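Local coordinates for allergen Aed a 2 (Aedes aegypti, PDB 3DXL), which modulates mosquito blood feeding by sequestering host biogenic amines and leukotrienes, binding the lipids and the amines in separate N-terminal and C-terminal pockets, at residues A[14-28]-A[272-284]. Residues are numbered along the deposited sequence; the frame is centred on the assembly and turned at random. Where two conformers were deposited one is given.
Sequences TRCMEDNLEDGANRL and QIYAFNLPKNQAY. Unlike the reference sequence in segment 272-284: N281 (reference Lys).
R27 reaches across to the loop after helix 257-271 and takes two successive carbonyls with one edge of its guanidinium, the NE/NH2 side: NE donates to L278 O at 2.8 Å and NH2 to N277 O, also at 2.8 Å. Both acceptors sit near the guanidinium plane but tilted from it, and the N-H...O angles are bent, near 140°. With CG anti to the backbone N (chi1 -170°), the extended chain carries the guanidinium to the loop. The remaining nitrogen turns back to its own segment, bonding E22 O, and R27 NH1 lies 3.2 Å from D23 OD1 in a salt bridge; L21 CB packs over one face of the group. Below this polar grip L278 wedges against helix 6-20 with its two methyls divided: CD2 lies over the backbone of E18, and CD1 meets M17 CE at 3.6 Å, the two side chains crossing at about a right angle. L21, just past the helix, lays CD1 against L278 O and, more loosely, CD2, again nearly perpendicular. The extended E18 side chain crosses N277 at a slant, its carboxylate plane 86° from the amide plane; N277 ND2 gives E18 OE2 a weak bond of 3.4 Å, and the same oxygen has its stronger partner in R213. E18 OE1 instead receives a water that also donates to Y274 O and accepts from N277 N. At the far end T14 CG2 and OG1 rest against Y274 CB, OG1 being bonded to L10 O of its own helix and Y274 OH to E7. The contact joins helix 6-20 and the start of helix 27-34, in the N-terminal PBP/GOBP region, to the loop between helix 257-271 and strand 295-296. R27 thus serves two loop carbonyls while D23 probably balances its charge, the water ties E18 to the loop backbone, and L278 makes the apolar contact between them.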
ATOM      1  N   THR A  14       0.673   7.958   0.752  1.00  9.20           N
ATOM      2  CA  THR A  14       1.083   7.956   2.153  1.00  9.36           C
ATOM      3  C   THR A  14       2.422   7.265   2.384  1.00  8.66           C
ATOM      4  O   THR A  14       3.218   7.750   3.193  1.00  9.10           O
ATOM      5  CB  THR A  14      -0.012   7.397   3.092  1.00  8.87           C
ATOM      6  OG1 THR A  14      -0.352   6.063   2.705  1.00  9.34           O
ATOM      7  CG2 THR A  14      -1.246   8.294   3.056  1.00 10.25           C
ATOM      8  N   ARG A  15       2.684   6.159   1.680  1.00  9.18           N
ATOM      9  CA  ARG A  15       3.985   5.497   1.773  1.00  9.08           C
ATOM     10  C   ARG A  15       5.103   6.432   1.305  1.00  9.13           C
ATOM     11  O   ARG A  15       6.138   6.562   1.955  1.00  8.99           O
ATOM     12  CB  ARG A  15       4.011   4.182   0.988  1.00  9.35           C
ATOM     13  CG  ARG A  15       5.388   3.531   0.845  1.00  9.37           C
ATOM     14  CD  ARG A  15       6.062   3.179   2.184  1.00 10.55           C
ATOM     15  NE  ARG A  15       5.266   2.265   3.006  1.00  9.66           N
ATOM     16  CZ  ARG A  15       5.268   0.943   2.868  1.00  9.57           C
ATOM     17  NH1 ARG A  15       6.040   0.348   1.963  1.00  9.91           N
ATOM     18  NH2 ARG A  15       4.495   0.209   3.658  1.00  8.73           N
ATOM     19  N   CYS A  16       4.886   7.097   0.177  1.00  9.31           N
ATOM     20  CA  CYS A  16       5.902   7.986  -0.355  1.00  9.40           C
ATOM     21  C   CYS A  16       6.136   9.188   0.562  1.00  9.09           C
ATOM     22  O   CYS A  16       7.278   9.631   0.719  1.00  9.29           O
ATOM     23  CB  CYS A  16       5.521   8.408  -1.765  1.00  9.61           C
ATOM     24  SG  CYS A  16       5.692   7.055  -2.953  1.00 11.08           S
ATOM     25  N   MET A  17       5.080   9.689   1.210  1.00  9.16           N
ATOM     26  CA  MET A  17       5.264  10.757   2.185  0.50  9.47           C
ATOM     27  C   MET A  17       6.003  10.252   3.418  1.00  9.69           C
ATOM     28  O   MET A  17       6.917  10.915   3.908  1.00  9.86           O
ATOM     29  CB  MET A  17       3.937  11.403   2.569  0.50  9.50           C
ATOM     30  CG  MET A  17       3.389  12.274   1.460  0.50  9.94           C
ATOM     31  SD  MET A  17       2.016  13.300   1.974  0.50  9.58           S
ATOM     32  CE  MET A  17       0.722  12.059   2.029  0.50  9.61           C
ATOM     33  N   GLU A  18       5.634   9.061   3.906  1.00  9.62           N
ATOM     34  CA  GLU A  18       6.308   8.486   5.074  1.00  9.96           C
ATOM     35  C   GLU A  18       7.814   8.369   4.836  1.00  9.95           C
ATOM     36  O   GLU A  18       8.619   8.678   5.717  1.00 10.30           O
ATOM     37  CB  GLU A  18       5.693   7.133   5.434  1.00 10.36           C
ATOM     38  CG  GLU A  18       6.203   6.585   6.770  1.00 10.14           C
ATOM     39  CD  GLU A  18       5.492   5.326   7.210  1.00 10.76           C
ATOM     40  OE1 GLU A  18       4.261   5.238   7.070  1.00 11.07           O
ATOM     41  OE2 GLU A  18       6.168   4.423   7.734  1.00 13.60           O
ATOM     42  N   ASP A  19       8.181   7.955   3.626  1.00  9.96           N
ATOM     43  CA  ASP A  19       9.583   7.731   3.306  1.00 10.67           C
ATOM     44  C   ASP A  19      10.384   8.996   2.982  1.00 10.31           C
ATOM     45  O   ASP A  19      11.618   8.959   2.985  1.00 11.47           O
ATOM     46  CB  ASP A  19       9.701   6.739   2.152  1.00 11.16           C
ATOM     47  CG  ASP A  19       9.401   5.314   2.572  1.00 12.40           C
ATOM     48  OD1 ASP A  19       9.361   5.025   3.790  1.00 13.19           O
ATOM     49  OD2 ASP A  19       9.214   4.485   1.667  1.00 13.73           O
ATOM     50  N   ASN A  20       9.698  10.101   2.678  1.00  9.98           N
ATOM     51  CA  ASN A  20      10.387  11.275   2.142  1.00 10.42           C
ATOM     52  C   ASN A  20      10.196  12.582   2.887  1.00 10.76           C
ATOM     53  O   ASN A  20      10.970  13.518   2.684  1.00 11.28           O
ATOM     54  CB  ASN A  20      10.080  11.429   0.654  1.00 10.74           C
ATOM     55  CG  ASN A  20      10.669  10.308  -0.159  1.00 11.37           C
ATOM     56  OD1 ASN A  20      11.887  10.245  -0.354  1.00 13.13           O
ATOM     57  ND2 ASN A  20       9.822   9.392  -0.608  1.00 11.23           N
ATOM     58  N   LEU A  21       9.190  12.680   3.746  1.00 10.84           N
ATOM     59  CA  LEU A  21       9.046  13.889   4.548  1.00 11.21           C
ATOM     60  C   LEU A  21      10.307  14.115   5.370  1.00 11.72           C
ATOM     61  O   LEU A  21      10.902  13.166   5.872  1.00 11.44           O
ATOM     62  CB  LEU A  21       7.858  13.767   5.501  1.00 10.91           C
ATOM     63  CG  LEU A  21       6.465  13.982   4.920  1.00 10.96           C
ATOM     64  CD1 LEU A  21       5.420  13.523   5.916  1.00 11.23           C
ATOM     65  CD2 LEU A  21       6.246  15.441   4.563  1.00 11.59           C
ATOM     66  N   GLU A  22      10.715  15.370   5.524  1.00 11.51           N
ATOM     67  CA  GLU A  22      11.822  15.696   6.409  1.00 13.07           C
ATOM     68  C   GLU A  22      11.411  15.452   7.851  1.00 13.69           C
ATOM     69  O   GLU A  22      10.220  15.394   8.168  1.00 12.69           O
ATOM     70  CB  GLU A  22      12.249  17.151   6.214  1.00 12.98           C
ATOM     71  CG  GLU A  22      12.944  17.395   4.889  1.00 14.77           C
ATOM     72  CD  GLU A  22      13.557  18.770   4.778  1.00 16.25           C
ATOM     73  OE1 GLU A  22      13.361  19.612   5.677  1.00 15.44           O
ATOM     74  OE2 GLU A  22      14.245  18.999   3.770  1.00 18.26           O
ATOM     75  N   ASP A  23      12.416  15.331   8.714  1.00 15.55           N
ATOM     76  CA  ASP A  23      12.221  15.022  10.122  1.00 17.78           C
ATOM     77  C   ASP A  23      12.390  16.233  11.024  1.00 18.89           C
ATOM     78  O   ASP A  23      12.489  16.082  12.246  1.00 20.70           O
ATOM     79  CB  ASP A  23      13.223  13.950  10.562  1.00 18.30           C
ATOM     80  CG  ASP A  23      12.910  12.591   9.998  1.00 19.92           C
ATOM     81  OD1 ASP A  23      11.739  12.168  10.112  1.00 21.25           O
ATOM     82  OD2 ASP A  23      13.821  11.945   9.447  1.00 21.81           O
ATOM     83  N   GLY A  24      12.451  17.423  10.436  1.00 18.81           N
ATOM     84  CA  GLY A  24      12.610  18.644  11.215  1.00 18.97           C
ATOM     85  C   GLY A  24      11.444  19.609  11.108  1.00 18.86           C
ATOM     86  O   GLY A  24      10.288  19.210  10.911  1.00 19.30           O
ATOM     87  N   ALA A  25      11.759  20.893  11.224  1.00 18.45           N
ATOM     88  CA  ALA A  25      10.754  21.952  11.216  1.00 17.68           C
ATOM     89  C   ALA A  25       9.924  22.027   9.929  1.00 17.24           C
ATOM     90  O   ALA A  25       8.816  22.556   9.939  1.00 17.39           O
ATOM     91  CB  ALA A  25      11.398  23.294  11.508  1.00 18.27           C
ATOM     92  N   ASN A  26      10.451  21.499   8.828  1.00 16.09           N
ATOM     93  CA  ASN A  26       9.729  21.548   7.557  1.00 15.65           C
ATOM     94  C   ASN A  26       8.682  20.457   7.383  1.00 14.84           C
ATOM     95  O   ASN A  26       7.941  20.471   6.399  1.00 14.74           O
ATOM     96  CB  ASN A  26      10.703  21.493   6.383  1.00 15.86           C
ATOM     97  CG  ASN A  26      11.619  22.688   6.329  1.00 17.02           C
ATOM     98  OD1 ASN A  26      11.224  23.812   6.654  1.00 19.52           O
ATOM     99  ND2 ASN A  26      12.853  22.455   5.909  1.00 17.74           N
ATOM    100  N   ARG A  27       8.609  19.513   8.321  1.00 13.80           N
ATOM    101  CA  ARG A  27       7.756  18.340   8.137  1.00 13.18           C
ATOM    102  C   ARG A  27       6.286  18.692   7.931  1.00 12.75           C
ATOM    103  O   ARG A  27       5.680  18.293   6.936  1.00 12.62           O
ATOM    104  CB  ARG A  27       7.906  17.346   9.287  1.00 12.84           C
ATOM    105  CG  ARG A  27       7.213  16.017   8.993  1.00 13.25           C
ATOM    106  CD  ARG A  27       7.470  15.011  10.110  1.00 13.38           C
ATOM    107  NE  ARG A  27       6.923  13.687   9.833  1.00 13.57           N
ATOM    108  CZ  ARG A  27       7.582  12.687   9.255  1.00 13.19           C
ATOM    109  NH1 ARG A  27       8.845  12.834   8.870  1.00 14.12           N
ATOM    110  NH2 ARG A  27       6.980  11.514   9.078  1.00 14.03           N
ATOM    111  N   LEU A  28       5.707  19.414   8.884  1.00 13.25           N
ATOM    112  CA  LEU A  28       4.287  19.741   8.792  1.00 13.82           C
ATOM    113  C   LEU A  28       3.938  20.659   7.604  1.00 14.29           C
ATOM    114  O   LEU A  28       2.964  20.392   6.895  1.00 14.34           O
ATOM    115  CB  LEU A  28       3.748  20.275  10.128  1.00 14.58           C
ATOM    116  CG  LEU A  28       3.688  19.249  11.272  1.00 14.87           C
ATOM    117  CD1 LEU A  28       3.204  19.923  12.544  1.00 16.53           C
ATOM    118  CD2 LEU A  28       2.804  18.060  10.926  1.00 17.75           C
ATOM    119  N   GLN A 272      -4.627   0.840  10.097  1.00  8.66           N
ATOM    120  CA  GLN A 272      -5.861   1.542  10.436  1.00 10.05           C
ATOM    121  C   GLN A 272      -5.844   3.006  10.020  1.00  9.62           C
ATOM    122  O   GLN A 272      -6.908   3.609   9.882  1.00 10.74           O
ATOM    123  CB  GLN A 272      -6.113   1.477  11.939  1.00 10.45           C
ATOM    124  CG  GLN A 272      -6.265   0.063  12.482  1.00 12.17           C
ATOM    125  CD  GLN A 272      -6.310  -0.007  13.998  1.00 12.61           C
ATOM    126  OE1 GLN A 272      -6.279   1.010  14.688  1.00 15.02           O
ATOM    127  NE2 GLN A 272      -6.362  -1.225  14.523  1.00 14.29           N
ATOM    128  N   ILE A 273      -4.653   3.583   9.861  1.00  9.53           N
ATOM    129  CA  ILE A 273      -4.509   4.987   9.482  1.00 10.66           C
ATOM    130  C   ILE A 273      -3.307   5.048   8.555  1.00  9.65           C
ATOM    131  O   ILE A 273      -2.165   4.975   9.006  1.00  9.85           O
ATOM    132  CB  ILE A 273      -4.243   5.910  10.711  1.00 11.51           C
ATOM    133  CG1 ILE A 273      -5.237   5.648  11.857  1.00 12.78           C
ATOM    134  CG2 ILE A 273      -4.267   7.381  10.282  1.00 13.26           C
ATOM    135  CD1 ILE A 273      -4.855   6.319  13.165  1.00 13.34           C
ATOM    136  N   TYR A 274      -3.546   5.191   7.261  1.00  9.18           N
ATOM    137  CA  TYR A 274      -2.427   5.154   6.330  1.00  8.70           C
ATOM    138  C   TYR A 274      -1.422   6.279   6.607  1.00  9.29           C
ATOM    139  O   TYR A 274      -0.215   6.072   6.486  1.00  9.72           O
ATOM    140  CB  TYR A 274      -2.913   5.147   4.881  1.00  8.61           C
ATOM    141  CG  TYR A 274      -3.367   3.786   4.380  1.00  7.91           C
ATOM    142  CD1 TYR A 274      -3.658   2.729   5.261  1.00  8.34           C
ATOM    143  CD2 TYR A 274      -3.522   3.558   3.017  1.00  8.18           C
ATOM    144  CE1 TYR A 274      -4.064   1.494   4.788  1.00  8.87           C
ATOM    145  CE2 TYR A 274      -3.944   2.336   2.534  1.00  8.35           C
ATOM    146  CZ  TYR A 274      -4.219   1.297   3.435  1.00  8.26           C
ATOM    147  OH  TYR A 274      -4.636   0.073   2.971  1.00  8.54           O
ATOM    148  N   ALA A 275      -1.917   7.433   7.062  1.00  9.39           N
ATOM    149  CA  ALA A 275      -1.078   8.564   7.471  1.00  9.90           C
ATOM    150  C   ALA A 275      -0.546   8.473   8.911  1.00 10.07           C
ATOM    151  O   ALA A 275      -0.113   9.480   9.472  1.00 10.33           O
ATOM    152  CB  ALA A 275      -1.828   9.882   7.262  1.00 10.38           C
ATOM    153  N   PHE A 276      -0.560   7.265   9.493  1.00 10.20           N
ATOM    154  CA  PHE A 276      -0.087   6.988  10.867  1.00 11.00           C
ATOM    155  C   PHE A 276       1.163   7.770  11.288  1.00 11.18           C
ATOM    156  O   PHE A 276       1.198   8.370  12.365  1.00 11.76           O
ATOM    157  CB  PHE A 276       0.171   5.485  11.000  1.00 11.07           C
ATOM    158  CG  PHE A 276       0.502   5.026  12.396  1.00 11.33           C
ATOM    159  CD1 PHE A 276      -0.510   4.641  13.264  1.00 12.43           C
ATOM    160  CD2 PHE A 276       1.823   4.946  12.825  1.00 12.75           C
ATOM    161  CE1 PHE A 276      -0.213   4.188  14.544  1.00 13.04           C
ATOM    162  CE2 PHE A 276       2.124   4.498  14.115  1.00 13.79           C
ATOM    163  CZ  PHE A 276       1.103   4.122  14.966  1.00 13.41           C
ATOM    164  N   ASN A 277       2.192   7.737  10.443  1.00 11.52           N
ATOM    165  CA  ASN A 277       3.488   8.326  10.768  1.00 12.80           C
ATOM    166  C   ASN A 277       3.744   9.697  10.164  1.00 12.72           C
ATOM    167  O   ASN A 277       4.855  10.222  10.299  1.00 14.17           O
ATOM    168  CB  ASN A 277       4.610   7.371  10.350  1.00 13.31           C
ATOM    169  CG  ASN A 277       4.890   6.304  11.392  1.00 14.25           C
ATOM    170  OD1 ASN A 277       4.880   6.584  12.585  1.00 15.26           O
ATOM    171  ND2 ASN A 277       5.181   5.085  10.941  1.00 16.38           N
ATOM    172  N   LEU A 278       2.745  10.282   9.508  1.00 12.29           N
ATOM    173  CA  LEU A 278       3.018  11.485   8.718  1.00 12.64           C
ATOM    174  C   LEU A 278       3.201  12.775   9.529  1.00 13.45           C
ATOM    175  O   LEU A 278       4.197  13.469   9.336  1.00 13.64           O
ATOM    176  CB  LEU A 278       2.038  11.653   7.550  1.00 12.12           C
ATOM    177  CG  LEU A 278       1.951  10.462   6.591  1.00 11.53           C
ATOM    178  CD1 LEU A 278       1.137  10.835   5.363  1.00 11.34           C
ATOM    179  CD2 LEU A 278       3.313   9.949   6.189  1.00 11.51           C
ATOM    180  N   PRO A 279       2.263  13.111  10.443  1.00 14.75           N
ATOM    181  CA  PRO A 279       2.527  14.316  11.247  1.00 16.38           C
ATOM    182  C   PRO A 279       3.874  14.257  11.987  1.00 17.91           C
ATOM    183  O   PRO A 279       4.563  15.272  12.099  1.00 18.59           O
ATOM    184  CB  PRO A 279       1.348  14.346  12.226  1.00 17.07           C
ATOM    185  CG  PRO A 279       0.254  13.631  11.497  1.00 16.29           C
ATOM    186  CD  PRO A 279       0.965  12.504  10.797  1.00 14.89           C
ATOM    187  N   LYS A 280       4.241  13.072  12.472  1.00 19.43           N
ATOM    188  CA  LYS A 280       5.548  12.827  13.075  1.00 21.14           C
ATOM    189  C   LYS A 280       5.714  11.330  13.218  1.00 21.67           C
ATOM    190  O   LYS A 280       4.753  10.625  13.542  1.00 21.76           O
ATOM    191  CB  LYS A 280       5.670  13.498  14.454  1.00 21.76           C
ATOM    192  CG  LYS A 280       7.083  13.511  15.058  1.00 23.63           C
ATOM    193  CD  LYS A 280       8.066  14.300  14.184  1.00 25.29           C
ATOM    194  CE  LYS A 280       9.416  14.485  14.869  1.00 26.16           C
ATOM    195  NZ  LYS A 280      10.406  15.184  13.986  1.00 27.45           N
ATOM    196  N   ASN A 281       6.918  10.844  12.942  1.00 22.57           N
ATOM    197  CA  ASN A 281       7.251   9.452  13.194  1.00 23.63           C
ATOM    198  C   ASN A 281       6.834   9.087  14.619  1.00 23.74           C
ATOM    199  O   ASN A 281       7.233   9.754  15.579  1.00 23.93           O
ATOM    200  CB  ASN A 281       8.747   9.225  12.965  1.00 24.38           C
ATOM    201  CG  ASN A 281       9.265   7.979  13.650  1.00 25.66           C
ATOM    202  OD1 ASN A 281       9.682   8.018  14.813  1.00 27.70           O
ATOM    203  ND2 ASN A 281       9.261   6.866  12.928  1.00 26.69           N
ATOM    204  N   GLN A 282       6.004   8.053  14.746  1.00 23.79           N
ATOM    205  CA  GLN A 282       5.541   7.593  16.057  1.00 24.04           C
ATOM    206  C   GLN A 282       6.489   6.546  16.624  1.00 24.16           C
ATOM    207  O   GLN A 282       6.977   5.681  15.896  1.00 24.14           O
ATOM    208  CB  GLN A 282       4.115   7.034  15.977  1.00 23.86           C
ATOM    209  CG  GLN A 282       3.046   8.064  15.613  1.00 24.04           C
ATOM    210  CD  GLN A 282       1.641   7.643  16.028  1.00 24.27           C
ATOM    211  OE1 GLN A 282       1.411   7.239  17.173  1.00 24.77           O
ATOM    212  NE2 GLN A 282       0.691   7.749  15.104  1.00 24.42           N
ATOM    213  N   ALA A 283       6.753   6.639  17.925  1.00 24.46           N
ATOM    214  CA  ALA A 283       7.593   5.664  18.609  1.00 24.62           C
ATOM    215  C   ALA A 283       6.810   4.379  18.842  1.00 24.32           C
ATOM    216  O   ALA A 283       5.653   4.414  19.283  1.00 24.42           O
ATOM    217  CB  ALA A 283       8.106   6.226  19.932  1.00 25.04           C
ATOM    218  N   TYR A 284       7.433   3.249  18.525  1.00 24.29           N
ATOM    219  CA  TYR A 284       6.832   1.943  18.781  1.00 23.84           C
ATOM    220  C   TYR A 284       7.068   1.495  20.215  1.00 25.85           C
ATOM    221  O   TYR A 284       8.197   1.508  20.691  1.00 26.15           O
ATOM    222  CB  TYR A 284       7.388   0.877  17.826  1.00 20.97           C
ATOM    223  CG  TYR A 284       6.965  -0.534  18.203  1.00 17.81           C
ATOM    224  CD1 TYR A 284       5.645  -0.943  18.049  1.00 15.13           C
ATOM    225  CD2 TYR A 284       7.878  -1.445  18.743  1.00 16.49           C
ATOM    226  CE1 TYR A 284       5.240  -2.223  18.400  1.00 14.43           C
ATOM    227  CE2 TYR A 284       7.481  -2.733  19.103  1.00 15.15           C
ATOM    228  CZ  TYR A 284       6.165  -3.112  18.928  1.00 15.41           C
ATOM    229  OH  TYR A 284       5.760  -4.377  19.268  1.00 14.78           O
TER
HETATM  230  O   HOH W   1       2.189   6.937   7.737  1.00 11.03           O